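Transcription factor GAMBIF1 (Anopheles gambiae, PDB 1BVO) probably recognises regulatory DNA and activates RNA polymerase II transcription as a Rel-family factor, of which this chain is the DNA-bound specificity domain. Local coordinates at residues 5-10 with 29-34; 52-57 with 145-150. One frame throughout, in Å; residues are numbered along the deposited sequence.

Contact 1 (5-10 with 29-34)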
ATOM      1  N   ILE C   5      25.950 -20.357  18.408  1.00 49.96           N
ATOM      2  CA  ILE C   5      24.510 -20.325  18.227  1.00 44.78           C
ATOM      3  C   ILE C   5      23.998 -21.716  18.516  1.00 47.13           C
ATOM      4  O   ILE C   5      23.863 -22.539  17.613  1.00 55.56           O
ATOM      5  CB  ILE C   5      24.142 -19.906  16.830  1.00 39.57           C
ATOM      6  CG1 ILE C   5      24.785 -18.554  16.554  1.00 35.42           C
ATOM      7  CG2 ILE C   5      22.620 -19.908  16.663  1.00 30.88           C
ATOM      8  CD1 ILE C   5      24.244 -17.863  15.359  1.00 45.18           C
ATOM      9  N   THR C   6      23.669 -21.954  19.777  1.00 46.83           N
ATOM     10  CA  THR C   6      23.219 -23.258  20.233  1.00 46.59           C
ATOM     11  C   THR C   6      21.892 -23.768  19.703  1.00 47.36           C
ATOM     12  O   THR C   6      21.663 -24.980  19.668  1.00 54.97           O
ATOM     13  CB  THR C   6      23.288 -23.352  21.762  1.00 44.79           C
ATOM     14  OG1 THR C   6      22.449 -22.351  22.356  1.00 55.81           O
ATOM     15  CG2 THR C   6      24.729 -23.130  22.220  1.00 42.41           C
ATOM     16  N   GLU C   7      20.983 -22.870  19.363  1.00 45.96           N
ATOM     17  CA  GLU C   7      19.735 -23.311  18.766  1.00 45.42           C
ATOM     18  C   GLU C   7      19.430 -22.253  17.754  1.00 45.22           C
ATOM     19  O   GLU C   7      19.379 -21.063  18.053  1.00 49.36           O
ATOM     20  CB  GLU C   7      18.585 -23.535  19.760  1.00 43.35           C
ATOM     21  CG  GLU C   7      17.194 -23.574  19.099  1.00 48.85           C
ATOM     22  CD  GLU C   7      16.497 -24.920  19.131  1.00 48.30           C
ATOM     23  OE1 GLU C   7      16.155 -25.417  20.216  1.00 58.76           O
ATOM     24  OE2 GLU C   7      16.236 -25.474  18.052  1.00 54.07           O
ATOM     25  N   GLN C   8      19.431 -22.715  16.518  1.00 47.19           N
ATOM     26  CA  GLN C   8      19.210 -21.897  15.360  1.00 44.25           C
ATOM     27  C   GLN C   8      17.762 -21.635  15.095  1.00 44.56           C
ATOM     28  O   GLN C   8      16.892 -22.475  15.350  1.00 41.31           O
ATOM     29  CB  GLN C   8      19.807 -22.589  14.148  1.00 39.95           C
ATOM     30  CG  GLN C   8      21.297 -22.588  14.148  1.00 42.82           C
ATOM     31  CD  GLN C   8      21.863 -21.348  13.524  1.00 46.90           C
ATOM     32  OE1 GLN C   8      21.124 -20.461  13.074  1.00 47.95           O
ATOM     33  NE2 GLN C   8      23.188 -21.259  13.502  1.00 48.26           N
ATOM     34  N   PRO C   9      17.479 -20.458  14.553  1.00 47.36           N
ATOM     35  CA  PRO C   9      16.103 -20.113  14.248  1.00 49.53           C
ATOM     36  C   PRO C   9      15.563 -21.041  13.188  1.00 51.95           C
ATOM     37  O   PRO C   9      16.276 -21.469  12.275  1.00 55.98           O
ATOM     38  CB  PRO C   9      16.210 -18.676  13.743  1.00 45.25           C
ATOM     39  CG  PRO C   9      17.627 -18.580  13.229  1.00 46.65           C
ATOM     40  CD  PRO C   9      18.387 -19.339  14.272  1.00 45.61           C
ATOM     41  N   HIS C  10      14.328 -21.470  13.392  1.00 56.26           N
ATOM     42  CA  HIS C  10      13.685 -22.312  12.420  1.00 56.12           C
ATOM     43  C   HIS C  10      13.567 -21.394  11.217  1.00 58.37           C
ATOM     44  O   HIS C  10      12.977 -20.313  11.304  1.00 63.02           O
ATOM     45  CB  HIS C  10      12.305 -22.740  12.883  1.00 55.47           C
ATOM     46  CG  HIS C  10      11.651 -23.695  11.945  1.00 54.28           C
ATOM     47  ND1 HIS C  10      11.497 -25.040  12.228  1.00 60.01           N
ATOM     48  CD2 HIS C  10      11.183 -23.525  10.692  1.00 54.13           C
ATOM     49  CE1 HIS C  10      10.966 -25.650  11.188  1.00 58.64           C
ATOM     50  NE2 HIS C  10      10.765 -24.749  10.236  1.00 59.42           N
ATOM     51  N   PRO C  29      10.461 -19.657  16.445  1.00 48.99           N
ATOM     52  CA  PRO C  29      10.806 -20.897  17.142  1.00 47.76           C
ATOM     53  C   PRO C  29      12.234 -21.301  16.790  1.00 48.88           C
ATOM     54  O   PRO C  29      12.883 -20.683  15.945  1.00 47.81           O
ATOM     55  CB  PRO C  29       9.803 -21.891  16.562  1.00 49.37           C
ATOM     56  CG  PRO C  29       9.622 -21.403  15.171  1.00 48.84           C
ATOM     57  CD  PRO C  29       9.476 -19.911  15.383  1.00 50.92           C
ATOM     58  N   GLY C  30      12.719 -22.339  17.450  1.00 49.95           N
ATOM     59  CA  GLY C  30      14.050 -22.841  17.181  1.00 51.50           C
ATOM     60  C   GLY C  30      13.910 -23.966  16.176  1.00 54.47           C
ATOM     61  O   GLY C  30      12.788 -24.425  15.928  1.00 55.29           O
ATOM     62  N   VAL C  31      15.014 -24.410  15.583  1.00 58.06           N
ATOM     63  CA  VAL C  31      14.966 -25.482  14.589  1.00 61.10           C
ATOM     64  C   VAL C  31      14.267 -26.710  15.135  1.00 64.09           C
ATOM     65  O   VAL C  31      13.509 -27.387  14.429  1.00 67.31           O
ATOM     66  CB  VAL C  31      16.363 -26.005  14.184  1.00 60.39           C
ATOM     67  CG1 VAL C  31      16.470 -26.067  12.685  1.00 65.25           C
ATOM     68  CG2 VAL C  31      17.479 -25.199  14.794  1.00 58.85           C
ATOM     69  N   ASN C  32      14.547 -26.986  16.400  1.00 63.79           N
ATOM     70  CA  ASN C  32      14.029 -28.151  17.080  1.00 66.48           C
ATOM     71  C   ASN C  32      12.698 -27.992  17.780  1.00 66.58           C
ATOM     72  O   ASN C  32      12.266 -28.908  18.478  1.00 68.71           O
ATOM     73  CB  ASN C  32      15.084 -28.644  18.057  1.00 67.92           C
ATOM     74  CG  ASN C  32      16.435 -28.790  17.395  1.00 68.48           C
ATOM     75  OD1 ASN C  32      16.567 -29.467  16.373  1.00 70.68           O
ATOM     76  ND2 ASN C  32      17.435 -28.107  17.928  1.00 73.97           N
ATOM     77  N   THR C  33      12.026 -26.862  17.571  1.00 69.83           N
ATOM     78  CA  THR C  33      10.743 -26.628  18.235  1.00 74.37           C
ATOM     79  C   THR C  33       9.925 -27.893  18.014  1.00 74.17           C
ATOM     80  O   THR C  33       9.980 -28.497  16.931  1.00 72.23           O
ATOM     81  CB  THR C  33      10.034 -25.308  17.752  1.00 79.82           C
ATOM     82  OG1 THR C  33       9.232 -24.780  18.817  1.00 79.31           O
ATOM     83  CG2 THR C  33       9.137 -25.549  16.532  1.00 86.04           C
ATOM     84  N   THR C  34       9.381 -28.407  19.111  1.00 69.90           N
ATOM     85  CA  THR C  34       8.628 -29.636  19.058  1.00 66.19           C
ATOM     86  C   THR C  34       7.191 -29.466  19.526  1.00 64.51           C
ATOM     87  O   THR C  34       6.807 -28.407  20.032  1.00 62.34           O
ATOM     88  CB  THR C  34       9.384 -30.758  19.846  1.00 65.87           C
ATOM     89  OG1 THR C  34       9.431 -31.953  19.060  1.00 65.67           O
ATOM     90  CG2 THR C  34       8.716 -31.071  21.159  1.00 68.37           C
TER
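A type I beta turn from Gly30 to Thr33 carries this contact, with the backbone N of Asn32 turned to the carboxylate of Glu7. Glu7 OE2 accepts from Asn32 N at 2.8 Å, nearly straight (169° at the hydrogen) and met close to the C-O axis of the carboxylate. The Glu7 chain gets there with CG anti to the backbone N (chi1 162°) and a bend at chi2 that turns OE2 to the backbone N of Asn32. The Asn32 side chain crosses it at a slant, ND2 2.9 Å from Glu7 OE2, with the amide and carboxylate planes 54° apart. The turn closes on itself through Thr33 N and Gly30 O. In the Rel homology domain, the chain here leaves strand 2-7 just past a classic beta bulge, where Thr6 and Glu7 both face Ser42, and Pro9 forms a single bridge with Gly30. Beside that bridge, His10 N reaches Pro29 O at 3.0 Å from above the carbonyl plane. His10 CB packs on Pro29 CG at 3.8 Å, while Gly30 O lies at the edge of the imidazole, in its plane. The Gln8 side chain heads off from 29-34, and its OE1 accepts from Asp169 N of strand 159-172.

Contact 2 (52-57 with 145-150)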
ATOM      1  N   ALA C  52      27.909  -9.176  30.082  1.00 48.01           N
ATOM      2  CA  ALA C  52      27.966  -9.139  28.631  1.00 46.97           C
ATOM      3  C   ALA C  52      26.592  -9.013  28.031  1.00 48.04           C
ATOM      4  O   ALA C  52      25.688  -9.787  28.326  1.00 49.05           O
ATOM      5  CB  ALA C  52      28.670 -10.367  28.077  1.00 38.46           C
ATOM      6  N   VAL C  53      26.448  -8.006  27.189  1.00 50.46           N
ATOM      7  CA  VAL C  53      25.184  -7.766  26.539  1.00 46.21           C
ATOM      8  C   VAL C  53      25.245  -8.295  25.120  1.00 45.83           C
ATOM      9  O   VAL C  53      26.318  -8.677  24.626  1.00 43.58           O
ATOM     10  CB  VAL C  53      24.855  -6.271  26.564  1.00 46.48           C
ATOM     11  CG1 VAL C  53      24.723  -5.812  28.004  1.00 44.83           C
ATOM     12  CG2 VAL C  53      25.955  -5.480  25.864  1.00 47.57           C
ATOM     13  N   VAL C  54      24.091  -8.387  24.480  1.00 41.97           N
ATOM     14  CA  VAL C  54      24.032  -8.867  23.121  1.00 39.19           C
ATOM     15  C   VAL C  54      23.059  -8.015  22.336  1.00 42.84           C
ATOM     16  O   VAL C  54      22.010  -7.607  22.828  1.00 43.17           O
ATOM     17  CB  VAL C  54      23.606 -10.344  23.060  1.00 38.39           C
ATOM     18  CG1 VAL C  54      22.114 -10.492  23.335  1.00 42.42           C
ATOM     19  CG2 VAL C  54      23.965 -10.950  21.710  1.00 44.44           C
ATOM     20  N   VAL C  55      23.482  -7.672  21.132  1.00 48.38           N
ATOM     21  CA  VAL C  55      22.683  -6.886  20.214  1.00 43.38           C
ATOM     22  C   VAL C  55      22.312  -7.797  19.070  1.00 44.45           C
ATOM     23  O   VAL C  55      23.177  -8.411  18.427  1.00 43.81           O
ATOM     24  CB  VAL C  55      23.478  -5.717  19.625  1.00 48.00           C
ATOM     25  CG1 VAL C  55      22.646  -4.987  18.571  1.00 45.09           C
ATOM     26  CG2 VAL C  55      23.892  -4.766  20.725  1.00 40.23           C
ATOM     27  N   VAL C  56      21.024  -7.899  18.813  1.00 41.81           N
ATOM     28  CA  VAL C  56      20.544  -8.728  17.742  1.00 44.35           C
ATOM     29  C   VAL C  56      19.869  -7.803  16.744  1.00 48.67           C
ATOM     30  O   VAL C  56      19.177  -6.856  17.130  1.00 44.88           O
ATOM     31  CB  VAL C  56      19.531  -9.767  18.245  1.00 42.97           C
ATOM     32  CG1 VAL C  56      19.166 -10.726  17.121  1.00 40.19           C
ATOM     33  CG2 VAL C  56      20.094 -10.511  19.434  1.00 44.31           C
ATOM     34  N   SER C  57      20.174  -8.010  15.468  1.00 52.22           N
ATOM     35  CA  SER C  57      19.563  -7.228  14.403  1.00 48.02           C
ATOM     36  C   SER C  57      19.574  -8.080  13.147  1.00 47.53           C
ATOM     37  O   SER C  57      20.245  -9.114  13.093  1.00 50.66           O
ATOM     38  CB  SER C  57      20.286  -5.897  14.168  1.00 40.70           C
ATOM     39  OG  SER C  57      21.571  -6.069  13.605  1.00 39.39           O
ATOM     40  N   LEU C 145      19.618 -13.432  11.692  1.00 44.51           N
ATOM     41  CA  LEU C 145      19.712 -12.696  12.936  1.00 39.84           C
ATOM     42  C   LEU C 145      21.195 -12.500  13.167  1.00 41.02           C
ATOM     43  O   LEU C 145      21.998 -13.425  12.964  1.00 41.31           O
ATOM     44  CB  LEU C 145      19.119 -13.523  14.079  1.00 33.40           C
ATOM     45  CG  LEU C 145      17.636 -13.846  13.914  1.00 32.77           C
ATOM     46  CD1 LEU C 145      17.183 -14.809  14.992  1.00 35.09           C
ATOM     47  CD2 LEU C 145      16.838 -12.563  13.950  1.00 26.94           C
ATOM     48  N   CYS C 146      21.573 -11.297  13.560  1.00 36.79           N
ATOM     49  CA  CYS C 146      22.974 -11.032  13.829  1.00 40.60           C
ATOM     50  C   CYS C 146      23.152 -10.838  15.329  1.00 44.21           C
ATOM     51  O   CYS C 146      22.417 -10.056  15.956  1.00 46.46           O
ATOM     52  CB  CYS C 146      23.456  -9.795  13.102  1.00 34.90           C
ATOM     53  SG  CYS C 146      25.263  -9.660  13.124  1.00 49.74           S
ATOM     54  N   PHE C 147      24.084 -11.581  15.916  1.00 41.58           N
ATOM     55  CA  PHE C 147      24.319 -11.471  17.342  1.00 39.43           C
ATOM     56  C   PHE C 147      25.657 -10.812  17.616  1.00 41.66           C
ATOM     57  O   PHE C 147      26.702 -11.430  17.459  1.00 38.95           O
ATOM     58  CB  PHE C 147      24.279 -12.847  18.008  1.00 38.79           C
ATOM     59  CG  PHE C 147      22.979 -13.591  17.803  1.00 41.83           C
ATOM     60  CD1 PHE C 147      21.916 -13.411  18.671  1.00 40.32           C
ATOM     61  CD2 PHE C 147      22.826 -14.467  16.740  1.00 34.41           C
ATOM     62  CE1 PHE C 147      20.712 -14.092  18.478  1.00 40.76           C
ATOM     63  CE2 PHE C 147      21.637 -15.149  16.535  1.00 37.37           C
ATOM     64  CZ  PHE C 147      20.573 -14.962  17.410  1.00 38.38           C
ATOM     65  N   GLN C 148      25.635  -9.537  17.968  1.00 41.75           N
ATOM     66  CA  GLN C 148      26.885  -8.866  18.297  1.00 46.69           C
ATOM     67  C   GLN C 148      26.990  -8.884  19.800  1.00 52.90           C
ATOM     68  O   GLN C 148      26.159  -8.268  20.490  1.00 56.54           O
ATOM     69  CB  GLN C 148      26.893  -7.424  17.867  1.00 46.16           C
ATOM     70  CG  GLN C 148      27.074  -7.194  16.422  1.00 38.07           C
ATOM     71  CD  GLN C 148      26.808  -5.777  16.136  1.00 39.12           C
ATOM     72  OE1 GLN C 148      25.649  -5.331  16.192  1.00 37.51           O
ATOM     73  NE2 GLN C 148      27.875  -5.007  15.951  1.00 36.86           N
ATOM     74  N   VAL C 149      27.994  -9.577  20.322  1.00 53.52           N
ATOM     75  CA  VAL C 149      28.167  -9.652  21.760  1.00 52.11           C
ATOM     76  C   VAL C 149      29.246  -8.679  22.217  1.00 54.62           C
ATOM     77  O   VAL C 149      30.252  -8.480  21.522  1.00 55.02           O
ATOM     78  CB  VAL C 149      28.474 -11.100  22.216  1.00 48.76           C
ATOM     79  CG1 VAL C 149      29.173 -11.108  23.566  1.00 51.76           C
ATOM     80  CG2 VAL C 149      27.180 -11.892  22.316  1.00 50.99           C
ATOM     81  N   PHE C 150      29.000  -8.031  23.355  1.00 55.25           N
ATOM     82  CA  PHE C 150      29.949  -7.086  23.930  1.00 52.85           C
ATOM     83  C   PHE C 150      30.223  -7.436  25.391  1.00 55.58           C
ATOM     84  O   PHE C 150      29.296  -7.553  26.211  1.00 58.57           O
ATOM     85  CB  PHE C 150      29.412  -5.652  23.887  1.00 49.72           C
ATOM     86  CG  PHE C 150      29.142  -5.118  22.511  1.00 41.37           C
ATOM     87  CD1 PHE C 150      30.175  -4.619  21.712  1.00 41.44           C
ATOM     88  CD2 PHE C 150      27.840  -5.063  22.021  1.00 36.89           C
ATOM     89  CE1 PHE C 150      29.909  -4.060  20.456  1.00 33.90           C
ATOM     90  CE2 PHE C 150      27.563  -4.512  20.764  1.00 36.76           C
ATOM     91  CZ  PHE C 150      28.603  -4.009  19.983  1.00 31.62           C
TER
HETATM   92  O   HOH W   1      23.513  -7.374  15.391  1.00 43.45           O
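Val56 and Phe147 lie side by side and point the same way, a non-hydrogen-bonded antiparallel pair in which the valine CG2 meets Phe147 CD1 at 3.5 Å. At the next non-hydrogen-bonded pair, Val54 and Val149 cross at a slant and touch through their CG2 methyls, 3.4 Å apart. With chi1 at 75° Val54 CG1 sits between the backbone N and the carbonyl carbon, and CG2, anti to the nitrogen, is brought to Val149 and also near the plane of the Phe147 ring, at its edge. The face made by Val54, Val56, Phe147 and Val149 is buried: Ile43 of strand 42-46 and Phe97 pack on it. The two strands are neighbouring inner strands of one sheet of the immunoglobulin-like beta-sandwich of the Rel homology domain. Strand 83-87 continues the sheet beyond 52-57, and strand 159-172 beyond 145-150.

On the opposite face Val55 is flanked by two larger side chains. Its CG2 meets the edge of the Phe150 ring, in the ring plane, 3.7 Å from CE2; its CG1 lies alongside Gln148, 3.8 Å from OE1. A water lies within hydrogen-bonding distance of Val55 O, Gln148 OE1 and Ser57 OG, with more acceptors around it than it has protons to give. The N-to-C directions of the two short segments are 158° apart, antiparallel, and the backbones are joined by reciprocal hydrogen bonds at Val53-Phe150, Val55-Gln148 and Ser57-Cys146; Gln148 N reaches Val55 O at 2.7 Å in the carbonyl plane, whereas Cys146 N approaches Ser57 O nearly end-on to the carbonyl.

In the fold
From the N terminus, strand 2-7 runs along the edge of the three-stranded sheet and ends in contact 1, where 29-34 returns to it and closes an 18-residue loop without helix or strand. The chain then forms strand 42-46, next to 2-7, and enters strand 52-59, where contact 2 opens. That contact spans 87 residues, including helix 107-120, before 145-150 comes back alongside. The two closures follow in series, neither nested nor crossing, with centres about 17 Å apart. They meet where Ile5 CD1 packs on Phe147 CD2 at 3.9 Å and Pro9 on Leu145, joining the first strand and its exit to the larger sheet. Contact 1 lies nearer the DNA.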